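Local coordinates for conserved domain protein (Porphyromonas gingivalis, PDB 3PNN) that probably transfers a sugar from an activated nucleotide donor to form a glycosidic linkage, as a glycosyltransferase with a Rossmann-like fold, at residues N104-F118 with W218-F232. Sequence-based numbering, arbitrary orientation. Where two conformers were deposited one is given.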
ATOM      1  N   ASN A 104       1.992   8.531   3.732  1.00 29.73           N
ATOM      2  CA  ASN A 104       3.436   8.587   3.946  1.00 29.42           C
ATOM      3  C   ASN A 104       3.757   9.023   5.387  1.00 31.04           C
ATOM      4  O   ASN A 104       4.830   8.723   5.892  1.00 31.12           O
ATOM      5  CB  ASN A 104       4.160   9.432   2.882  1.00 27.20           C
ATOM      6  CG  ASN A 104       5.573   8.930   2.592  1.00 35.61           C
ATOM      7  OD1 ASN A 104       6.431   8.901   3.473  1.00 41.36           O
ATOM      8  ND2 ASN A 104       5.824   8.556   1.346  1.00 38.27           N
ATOM      9  N   HIS A 105       2.813   9.681   6.066  1.00 28.98           N
ATOM     10  CA  HIS A 105       2.983   9.932   7.505  1.00 30.42           C
ATOM     11  C   HIS A 105       2.843   8.610   8.284  1.00 32.47           C
ATOM     12  O   HIS A 105       3.597   8.338   9.212  1.00 30.42           O
ATOM     13  CB  HIS A 105       1.996  10.981   8.026  1.00 33.76           C
ATOM     14  CG  HIS A 105       2.017  11.152   9.517  1.00 31.52           C
ATOM     15  ND1 HIS A 105       1.026  10.655  10.340  1.00 35.15           N
ATOM     16  CD2 HIS A 105       2.905  11.770  10.333  1.00 31.57           C
ATOM     17  CE1 HIS A 105       1.303  10.960  11.596  1.00 33.70           C
ATOM     18  NE2 HIS A 105       2.437  11.639  11.619  1.00 31.62           N
ATOM     19  N   ALA A 106       1.877   7.790   7.886  1.00 29.13           N
ATOM     20  CA  ALA A 106       1.758   6.434   8.421  1.00 28.40           C
ATOM     21  C   ALA A 106       3.050   5.627   8.235  1.00 29.06           C
ATOM     22  O   ALA A 106       3.487   4.931   9.152  1.00 26.67           O
ATOM     23  CB  ALA A 106       0.575   5.718   7.787  1.00 23.75           C
ATOM     24  N   VAL A 107       3.668   5.717   7.058  1.00 24.03           N
ATOM     25  CA  VAL A 107       4.936   5.036   6.820  1.00 22.95           C
ATOM     26  C   VAL A 107       6.031   5.503   7.792  1.00 28.50           C
ATOM     27  O   VAL A 107       6.795   4.690   8.328  1.00 27.55           O
ATOM     28  CB  VAL A 107       5.433   5.225   5.354  1.00 28.96           C
ATOM     29  CG1 VAL A 107       6.861   4.717   5.205  1.00 27.68           C
ATOM     30  CG2 VAL A 107       4.513   4.489   4.376  1.00 31.31           C
ATOM     31  N   LEU A 108       6.116   6.811   8.010  1.00 27.75           N
ATOM     32  CA  LEU A 108       7.105   7.363   8.938  1.00 26.61           C
ATOM     33  C   LEU A 108       7.017   6.737  10.336  1.00 30.73           C
ATOM     34  O   LEU A 108       7.997   6.719  11.072  1.00 29.10           O
ATOM     35  CB  LEU A 108       6.966   8.885   9.047  1.00 26.51           C
ATOM     36  CG  LEU A 108       7.631   9.683   7.924  1.00 30.78           C
ATOM     37  CD1 LEU A 108       7.242  11.139   8.008  1.00 37.06           C
ATOM     38  CD2 LEU A 108       9.158   9.521   8.000  1.00 32.49           C
HETATM   39  N   MSE A 109       5.851   6.224  10.708  1.00 27.62           N
HETATM   40  CA  MSE A 109       5.691   5.625  12.042  1.00 24.56           C
HETATM   41  C   MSE A 109       6.553   4.357  12.227  1.00 31.10           C
HETATM   42  O   MSE A 109       6.846   3.955  13.364  1.00 28.21           O
HETATM   43  CB  MSE A 109       4.217   5.298  12.324  1.00 26.61           C
HETATM   44  CG  MSE A 109       3.283   6.526  12.275  1.00 27.80           C
HETATM   45 SE   MSE A 109       3.680   7.948  13.544  0.70 33.25          SE
HETATM   46  CE  MSE A 109       4.802   9.035  12.353  1.00 28.96           C
ATOM     47  N   GLY A 110       6.955   3.741  11.116  1.00 24.69           N
ATOM     48  CA  GLY A 110       7.770   2.534  11.163  1.00 28.05           C
ATOM     49  C   GLY A 110       9.279   2.768  11.239  1.00 30.39           C
ATOM     50  O   GLY A 110      10.061   1.822  11.257  1.00 28.78           O
ATOM     51  N   ARG A 111       9.689   4.024  11.326  1.00 27.21           N
ATOM     52  CA  ARG A 111      11.099   4.379  11.154  1.00 28.74           C
ATOM     53  C   ARG A 111      12.062   3.767  12.184  1.00 35.72           C
ATOM     54  O   ARG A 111      13.194   3.434  11.850  1.00 35.80           O
ATOM     55  CB  ARG A 111      11.264   5.903  11.122  1.00 33.61           C
ATOM     56  CG  ARG A 111      12.119   6.428  12.244  1.00 54.68           C
ATOM     57  CD  ARG A 111      12.899   7.642  11.806  1.00 60.41           C
ATOM     58  NE  ARG A 111      12.086   8.842  11.891  1.00 62.44           N
ATOM     59  CZ  ARG A 111      12.260   9.907  11.119  1.00 74.73           C
ATOM     60  NH1 ARG A 111      11.474  10.965  11.261  1.00 75.94           N
ATOM     61  NH2 ARG A 111      13.214   9.906  10.196  1.00 72.08           N
ATOM     62  N   ASP A 112      11.635   3.631  13.434  1.00 29.68           N
ATOM     63  CA  ASP A 112      12.516   3.038  14.449  1.00 33.21           C
ATOM     64  C   ASP A 112      12.457   1.506  14.470  1.00 40.04           C
ATOM     65  O   ASP A 112      13.433   0.843  14.839  1.00 37.70           O
ATOM     66  CB  ASP A 112      12.206   3.613  15.836  1.00 39.12           C
ATOM     67  CG  ASP A 112      12.543   5.099  15.940  1.00 48.46           C
ATOM     68  OD1 ASP A 112      13.565   5.528  15.364  1.00 50.53           O
ATOM     69  OD2 ASP A 112      11.780   5.837  16.594  1.00 61.21           O
ATOM     70  N   ALA A 113      11.327   0.946  14.047  1.00 29.94           N
ATOM     71  CA  ALA A 113      11.118  -0.496  14.092  1.00 29.48           C
ATOM     72  C   ALA A 113      11.723  -1.214  12.885  1.00 35.56           C
ATOM     73  O   ALA A 113      12.048  -2.382  12.973  1.00 32.64           O
ATOM     74  CB  ALA A 113       9.636  -0.822  14.184  1.00 29.45           C
ATOM     75  N   ILE A 114      11.858  -0.522  11.760  1.00 24.74           N
ATOM     76  CA  ILE A 114      12.260  -1.197  10.530  1.00 25.32           C
ATOM     77  C   ILE A 114      13.673  -0.762  10.152  1.00 29.20           C
ATOM     78  O   ILE A 114      13.910   0.401   9.850  1.00 29.60           O
ATOM     79  CB  ILE A 114      11.267  -0.890   9.403  1.00 29.33           C
ATOM     80  CG1 ILE A 114       9.884  -1.421   9.808  1.00 32.36           C
ATOM     81  CG2 ILE A 114      11.757  -1.492   8.080  1.00 26.27           C
ATOM     82  CD1 ILE A 114       8.733  -1.014   8.897  1.00 32.56           C
ATOM     83  N   ARG A 115      14.614  -1.699  10.183  1.00 28.08           N
ATOM     84  CA  ARG A 115      16.014  -1.364   9.908  1.00 32.50           C
ATOM     85  C   ARG A 115      16.596  -2.279   8.837  1.00 34.49           C
ATOM     86  O   ARG A 115      17.781  -2.600   8.857  1.00 34.85           O
ATOM     87  CB  ARG A 115      16.866  -1.437  11.186  1.00 42.14           C
ATOM     88  CG  ARG A 115      16.346  -0.612  12.379  1.00 52.51           C
ATOM     89  CD  ARG A 115      15.845   0.793  11.980  1.00 67.95           C
ATOM     90  NE  ARG A 115      16.874   1.673  11.416  1.00 73.64           N
ATOM     91  CZ  ARG A 115      16.613   2.727  10.638  1.00 70.97           C
ATOM     92  NH1 ARG A 115      15.358   3.031  10.314  1.00 56.72           N
ATOM     93  NH2 ARG A 115      17.608   3.476  10.168  1.00 67.07           N
ATOM     94  N   GLU A 116      15.753  -2.691   7.893  1.00 28.16           N
ATOM     95  CA  GLU A 116      16.177  -3.558   6.813  1.00 26.47           C
ATOM     96  C   GLU A 116      15.281  -3.224   5.626  1.00 24.65           C
ATOM     97  O   GLU A 116      14.318  -2.468   5.790  1.00 26.18           O
ATOM     98  CB  GLU A 116      16.018  -5.023   7.220  1.00 33.39           C
ATOM     99  CG  GLU A 116      14.604  -5.407   7.696  1.00 33.05           C
ATOM    100  CD  GLU A 116      14.316  -4.992   9.137  1.00 37.47           C
ATOM    101  OE1 GLU A 116      15.246  -5.033   9.970  1.00 43.39           O
ATOM    102  OE2 GLU A 116      13.160  -4.623   9.448  1.00 35.78           O
ATOM    103  N   PRO A 117      15.593  -3.758   4.435  1.00 23.87           N
ATOM    104  CA  PRO A 117      14.692  -3.524   3.292  1.00 24.39           C
ATOM    105  C   PRO A 117      13.268  -3.986   3.630  1.00 27.13           C
ATOM    106  O   PRO A 117      13.070  -4.998   4.316  1.00 25.35           O
ATOM    107  CB  PRO A 117      15.298  -4.395   2.180  1.00 25.24           C
ATOM    108  CG  PRO A 117      16.777  -4.451   2.525  1.00 29.33           C
ATOM    109  CD  PRO A 117      16.816  -4.483   4.045  1.00 28.40           C
ATOM    110  N   PHE A 118      12.279  -3.239   3.161  1.00 24.40           N
ATOM    111  CA  PHE A 118      10.905  -3.516   3.546  1.00 25.69           C
ATOM    112  C   PHE A 118       9.914  -3.232   2.424  1.00 26.06           C
ATOM    113  O   PHE A 118      10.147  -2.355   1.576  1.00 26.34           O
ATOM    114  CB  PHE A 118      10.523  -2.721   4.829  1.00 23.35           C
ATOM    115  CG  PHE A 118      10.512  -1.213   4.658  1.00 25.01           C
ATOM    116  CD1 PHE A 118       9.307  -0.523   4.513  1.00 23.56           C
ATOM    117  CD2 PHE A 118      11.698  -0.484   4.713  1.00 22.68           C
ATOM    118  CE1 PHE A 118       9.304   0.875   4.390  1.00 22.42           C
ATOM    119  CE2 PHE A 118      11.702   0.900   4.591  1.00 24.00           C
ATOM    120  CZ  PHE A 118      10.508   1.579   4.426  1.00 25.77           C
ATOM    121  N   TRP A 218       5.077  -1.255  -2.536  1.00 22.71           N
ATOM    122  CA  TRP A 218       6.402  -0.655  -2.754  1.00 22.00           C
ATOM    123  C   TRP A 218       7.468  -1.461  -2.039  1.00 24.34           C
ATOM    124  O   TRP A 218       7.166  -2.186  -1.086  1.00 24.68           O
ATOM    125  CB  TRP A 218       6.429   0.734  -2.125  1.00 24.24           C
ATOM    126  CG  TRP A 218       5.419   1.671  -2.654  1.00 23.78           C
ATOM    127  CD1 TRP A 218       4.180   1.936  -2.143  1.00 25.07           C
ATOM    128  CD2 TRP A 218       5.574   2.503  -3.800  1.00 22.32           C
ATOM    129  NE1 TRP A 218       3.551   2.888  -2.916  1.00 27.48           N
ATOM    130  CE2 TRP A 218       4.387   3.245  -3.943  1.00 24.97           C
ATOM    131  CE3 TRP A 218       6.606   2.685  -4.732  1.00 24.54           C
ATOM    132  CZ2 TRP A 218       4.198   4.162  -4.983  1.00 31.06           C
ATOM    133  CZ3 TRP A 218       6.424   3.611  -5.762  1.00 27.95           C
ATOM    134  CH2 TRP A 218       5.224   4.327  -5.879  1.00 27.69           C
ATOM    135  N   GLY A 219       8.717  -1.297  -2.464  1.00 21.99           N
ATOM    136  CA  GLY A 219       9.865  -1.834  -1.743  1.00 24.32           C
ATOM    137  C   GLY A 219      10.867  -0.717  -1.477  1.00 26.60           C
ATOM    138  O   GLY A 219      11.296  -0.038  -2.412  1.00 24.62           O
ATOM    139  N   PHE A 220      11.235  -0.524  -0.211  1.00 23.27           N
ATOM    140  CA  PHE A 220      12.124   0.579   0.183  1.00 24.99           C
ATOM    141  C   PHE A 220      13.283   0.080   1.041  1.00 23.49           C
ATOM    142  O   PHE A 220      13.281  -1.067   1.509  1.00 25.36           O
ATOM    143  CB  PHE A 220      11.362   1.641   0.992  1.00 23.19           C
ATOM    144  CG  PHE A 220      10.250   2.352   0.230  1.00 25.89           C
ATOM    145  CD1 PHE A 220      10.523   3.104  -0.907  1.00 27.61           C
ATOM    146  CD2 PHE A 220       8.938   2.297   0.692  1.00 26.12           C
ATOM    147  CE1 PHE A 220       9.504   3.768  -1.587  1.00 24.88           C
ATOM    148  CE2 PHE A 220       7.915   2.958   0.022  1.00 23.63           C
ATOM    149  CZ  PHE A 220       8.203   3.705  -1.117  1.00 26.40           C
ATOM    150  N   THR A 221      14.264   0.953   1.252  1.00 26.55           N
ATOM    151  CA  THR A 221      15.291   0.742   2.263  1.00 23.88           C
ATOM    152  C   THR A 221      15.116   1.850   3.294  1.00 24.42           C
ATOM    153  O   THR A 221      14.436   2.832   3.028  1.00 26.52           O
ATOM    154  CB  THR A 221      16.715   0.778   1.653  1.00 23.10           C
ATOM    155  OG1 THR A 221      16.846   1.917   0.792  1.00 25.67           O
ATOM    156  CG2 THR A 221      16.967  -0.484   0.817  1.00 25.02           C
ATOM    157  N   PRO A 222      15.730   1.705   4.479  1.00 26.99           N
ATOM    158  CA  PRO A 222      15.379   2.647   5.562  1.00 26.86           C
ATOM    159  C   PRO A 222      15.737   4.117   5.309  1.00 25.19           C
ATOM    160  O   PRO A 222      15.174   4.997   5.983  1.00 26.66           O
ATOM    161  CB  PRO A 222      16.120   2.077   6.782  1.00 31.94           C
ATOM    162  CG  PRO A 222      16.200   0.568   6.475  1.00 28.64           C
ATOM    163  CD  PRO A 222      16.461   0.526   4.974  1.00 27.47           C
ATOM    164  N   ASP A 223      16.637   4.404   4.369  1.00 23.42           N
ATOM    165  CA  ASP A 223      16.926   5.813   4.047  1.00 27.02           C
ATOM    166  C   ASP A 223      15.647   6.505   3.571  1.00 27.67           C
ATOM    167  O   ASP A 223      15.539   7.719   3.604  1.00 29.99           O
ATOM    168  CB  ASP A 223      18.005   5.931   2.969  1.00 25.92           C
ATOM    169  CG  ASP A 223      17.802   4.939   1.839  1.00 32.84           C
ATOM    170  OD1 ASP A 223      17.345   5.353   0.744  1.00 27.11           O
ATOM    171  OD2 ASP A 223      18.088   3.743   2.055  1.00 30.79           O
ATOM    172  N   TYR A 224      14.687   5.717   3.109  1.00 23.85           N
ATOM    173  CA  TYR A 224      13.411   6.277   2.681  1.00 25.15           C
ATOM    174  C   TYR A 224      12.730   7.034   3.822  1.00 28.35           C
ATOM    175  O   TYR A 224      12.073   8.047   3.599  1.00 24.80           O
ATOM    176  CB  TYR A 224      12.470   5.187   2.122  1.00 25.81           C
ATOM    177  CG  TYR A 224      11.180   5.790   1.571  1.00 27.78           C
ATOM    178  CD1 TYR A 224      11.191   6.513   0.383  1.00 27.09           C
ATOM    179  CD2 TYR A 224       9.968   5.650   2.244  1.00 28.73           C
ATOM    180  CE1 TYR A 224      10.032   7.085  -0.128  1.00 25.29           C
ATOM    181  CE2 TYR A 224       8.782   6.229   1.736  1.00 30.16           C
ATOM    182  CZ  TYR A 224       8.834   6.928   0.545  1.00 29.28           C
ATOM    183  OH  TYR A 224       7.705   7.507   0.016  1.00 31.96           O
ATOM    184  N   PHE A 225      12.872   6.554   5.053  1.00 27.49           N
ATOM    185  CA  PHE A 225      12.290   7.295   6.178  1.00 25.95           C
ATOM    186  C   PHE A 225      12.892   8.693   6.302  1.00 28.31           C
ATOM    187  O   PHE A 225      12.195   9.660   6.620  1.00 30.13           O
ATOM    188  CB  PHE A 225      12.473   6.551   7.504  1.00 27.46           C
ATOM    189  CG  PHE A 225      11.822   5.193   7.546  1.00 24.85           C
ATOM    190  CD1 PHE A 225      10.440   5.058   7.449  1.00 24.37           C
ATOM    191  CD2 PHE A 225      12.591   4.051   7.735  1.00 23.75           C
ATOM    192  CE1 PHE A 225       9.835   3.798   7.500  1.00 30.28           C
ATOM    193  CE2 PHE A 225      12.001   2.794   7.794  1.00 25.16           C
ATOM    194  CZ  PHE A 225      10.611   2.661   7.676  1.00 26.31           C
ATOM    195  N   ASP A 226      14.196   8.797   6.087  1.00 27.40           N
ATOM    196  CA  ASP A 226      14.884  10.082   6.217  1.00 27.67           C
ATOM    197  C   ASP A 226      14.470  11.058   5.120  1.00 28.03           C
ATOM    198  O   ASP A 226      14.248  12.248   5.388  1.00 28.99           O
ATOM    199  CB  ASP A 226      16.406   9.893   6.177  1.00 31.63           C
ATOM    200  CG  ASP A 226      16.932   9.126   7.379  1.00 48.41           C
ATOM    201  OD1 ASP A 226      16.341   9.246   8.477  1.00 46.94           O
ATOM    202  OD2 ASP A 226      17.927   8.389   7.226  1.00 51.74           O
ATOM    203  N   TYR A 227      14.386  10.568   3.886  1.00 27.13           N
ATOM    204  CA  TYR A 227      13.939  11.429   2.796  1.00 28.19           C
ATOM    205  C   TYR A 227      12.496  11.863   3.053  1.00 27.60           C
ATOM    206  O   TYR A 227      12.133  13.017   2.804  1.00 28.48           O
ATOM    207  CB  TYR A 227      14.046  10.718   1.443  1.00 29.46           C
ATOM    208  CG  TYR A 227      15.471  10.474   0.984  1.00 28.93           C
ATOM    209  CD1 TYR A 227      16.417  11.505   0.980  1.00 30.66           C
ATOM    210  CD2 TYR A 227      15.868   9.216   0.551  1.00 28.28           C
ATOM    211  CE1 TYR A 227      17.730  11.268   0.559  1.00 31.76           C
ATOM    212  CE2 TYR A 227      17.171   8.974   0.125  1.00 30.35           C
ATOM    213  CZ  TYR A 227      18.091   9.997   0.132  1.00 30.35           C
ATOM    214  OH  TYR A 227      19.382   9.744  -0.301  1.00 31.28           O
ATOM    215  N   SER A 228      11.676  10.939   3.549  1.00 27.14           N
ATOM    216  CA  SER A 228      10.274  11.262   3.836  1.00 26.74           C
ATOM    217  C   SER A 228      10.167  12.310   4.923  1.00 28.97           C
ATOM    218  O   SER A 228       9.284  13.164   4.881  1.00 32.90           O
ATOM    219  CB  SER A 228       9.484  10.035   4.294  1.00 25.88           C
ATOM    220  OG  SER A 228       9.369   9.058   3.268  1.00 31.99           O
ATOM    221  N   GLU A 229      11.024  12.222   5.933  1.00 28.33           N
ATOM    222  CA  GLU A 229      11.000  13.237   7.001  1.00 33.24           C
ATOM    223  C   GLU A 229      11.362  14.616   6.442  1.00 35.97           C
ATOM    224  O   GLU A 229      10.767  15.637   6.805  1.00 32.36           O
ATOM    225  CB  GLU A 229      11.951  12.850   8.133  1.00 36.97           C
ATOM    226  CG  GLU A 229      12.173  13.934   9.183  1.00 56.81           C
ATOM    227  CD  GLU A 229      11.247  13.808  10.382  1.00 79.56           C
ATOM    228  OE1 GLU A 229      10.222  13.095  10.282  1.00 86.15           O
ATOM    229  OE2 GLU A 229      11.550  14.424  11.428  1.00 86.73           O
ATOM    230  N   GLU A 230      12.339  14.647   5.546  1.00 33.39           N
ATOM    231  CA  GLU A 230      12.729  15.905   4.919  1.00 35.61           C
ATOM    232  C   GLU A 230      11.545  16.538   4.172  1.00 32.99           C
ATOM    233  O   GLU A 230      11.278  17.729   4.320  1.00 35.48           O
ATOM    234  CB  GLU A 230      13.910  15.690   3.967  1.00 35.11           C
ATOM    235  CG  GLU A 230      14.212  16.885   3.080  1.00 49.31           C
ATOM    236  CD  GLU A 230      15.036  16.506   1.859  1.00 59.93           C
ATOM    237  OE1 GLU A 230      15.853  15.564   1.965  1.00 57.38           O
ATOM    238  OE2 GLU A 230      14.859  17.146   0.796  1.00 57.56           O
ATOM    239  N   LEU A 231      10.846  15.735   3.373  1.00 32.00           N
ATOM    240  CA  LEU A 231       9.723  16.224   2.581  0.50 35.75           C
ATOM    241  C   LEU A 231       8.500  16.507   3.448  1.00 36.13           C
ATOM    242  O   LEU A 231       7.684  17.370   3.124  1.00 35.53           O
ATOM    243  CB  LEU A 231       9.383  15.225   1.470  0.50 35.37           C
ATOM    244  CG  LEU A 231      10.451  15.168   0.375  0.50 35.59           C
ATOM    245  CD1 LEU A 231      10.134  14.101  -0.659  0.50 37.71           C
ATOM    246  CD2 LEU A 231      10.582  16.531  -0.277  0.50 35.44           C
ATOM    247  N   PHE A 232       8.373  15.779   4.553  1.00 31.79           N
ATOM    248  CA  PHE A 232       7.277  16.052   5.494  1.00 30.90           C
ATOM    249  C   PHE A 232       7.403  17.438   6.113  1.00 36.98           C
ATOM    250  O   PHE A 232       6.411  18.174   6.244  1.00 37.75           O
ATOM    251  CB  PHE A 232       7.221  14.980   6.591  1.00 33.04           C
ATOM    252  CG  PHE A 232       5.918  14.964   7.362  1.00 35.78           C
ATOM    253  CD1 PHE A 232       4.712  15.185   6.713  1.00 32.58           C
ATOM    254  CD2 PHE A 232       5.901  14.692   8.729  1.00 35.88           C
ATOM    255  CE1 PHE A 232       3.501  15.143   7.421  1.00 37.31           C
ATOM    256  CE2 PHE A 232       4.701  14.656   9.442  1.00 35.69           C
ATOM    257  CZ  PHE A 232       3.499  14.883   8.786  1.00 31.88           C
TER
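The F225 ring carries the backbone of R111 on one face, with R111 CA 3.6 Å from the ring centroid and almost on the ring normal; at its edge, V107 O lies 3.3 Å from F225 CE1. The F118 ring lies within 1° of parallel to F225 but is displaced, with little overlap; F118 CZ is 3.4 Å from F225 CZ. F220 CB sits over one face of F118, a CH-pi contact 3.9 Å from the ring centroid, with F118 in the sterically tighter chi1 near +65°. S228 OG and F220 CE1 lie on opposite faces of the Y224 ring. P222 CB covers one face of the R115 guanidinium, and F225 CD2 meets its edge.

On the helix side, N104 ND2 donates to Y224 OH, whose oxygen lies in the amide plane; at 2.5 Å the bond is unusually short and its exact length doubtful. N104 OD1 approaches S228 OG. L108 is a knob among F225, S228, E229 and F232, its CD2 over one face of the R111 guanidinium, toward the rim. R111 NH1 reaches E229 OE1 (2.7 Å) in a salt bridge whose hydrogen bond is bent and weak; R111 NH2 and D226 OD1 make a long one (3.6 Å).

F118 and F220 exchange two backbone hydrogen bonds as an antiparallel hydrogen-bonded pair. Helix 223-239 packs against helix 103-108 and the loop leading into strand 118-122, within the alpha/beta/alpha, Rossmann-like layering of this glycosyltransferase.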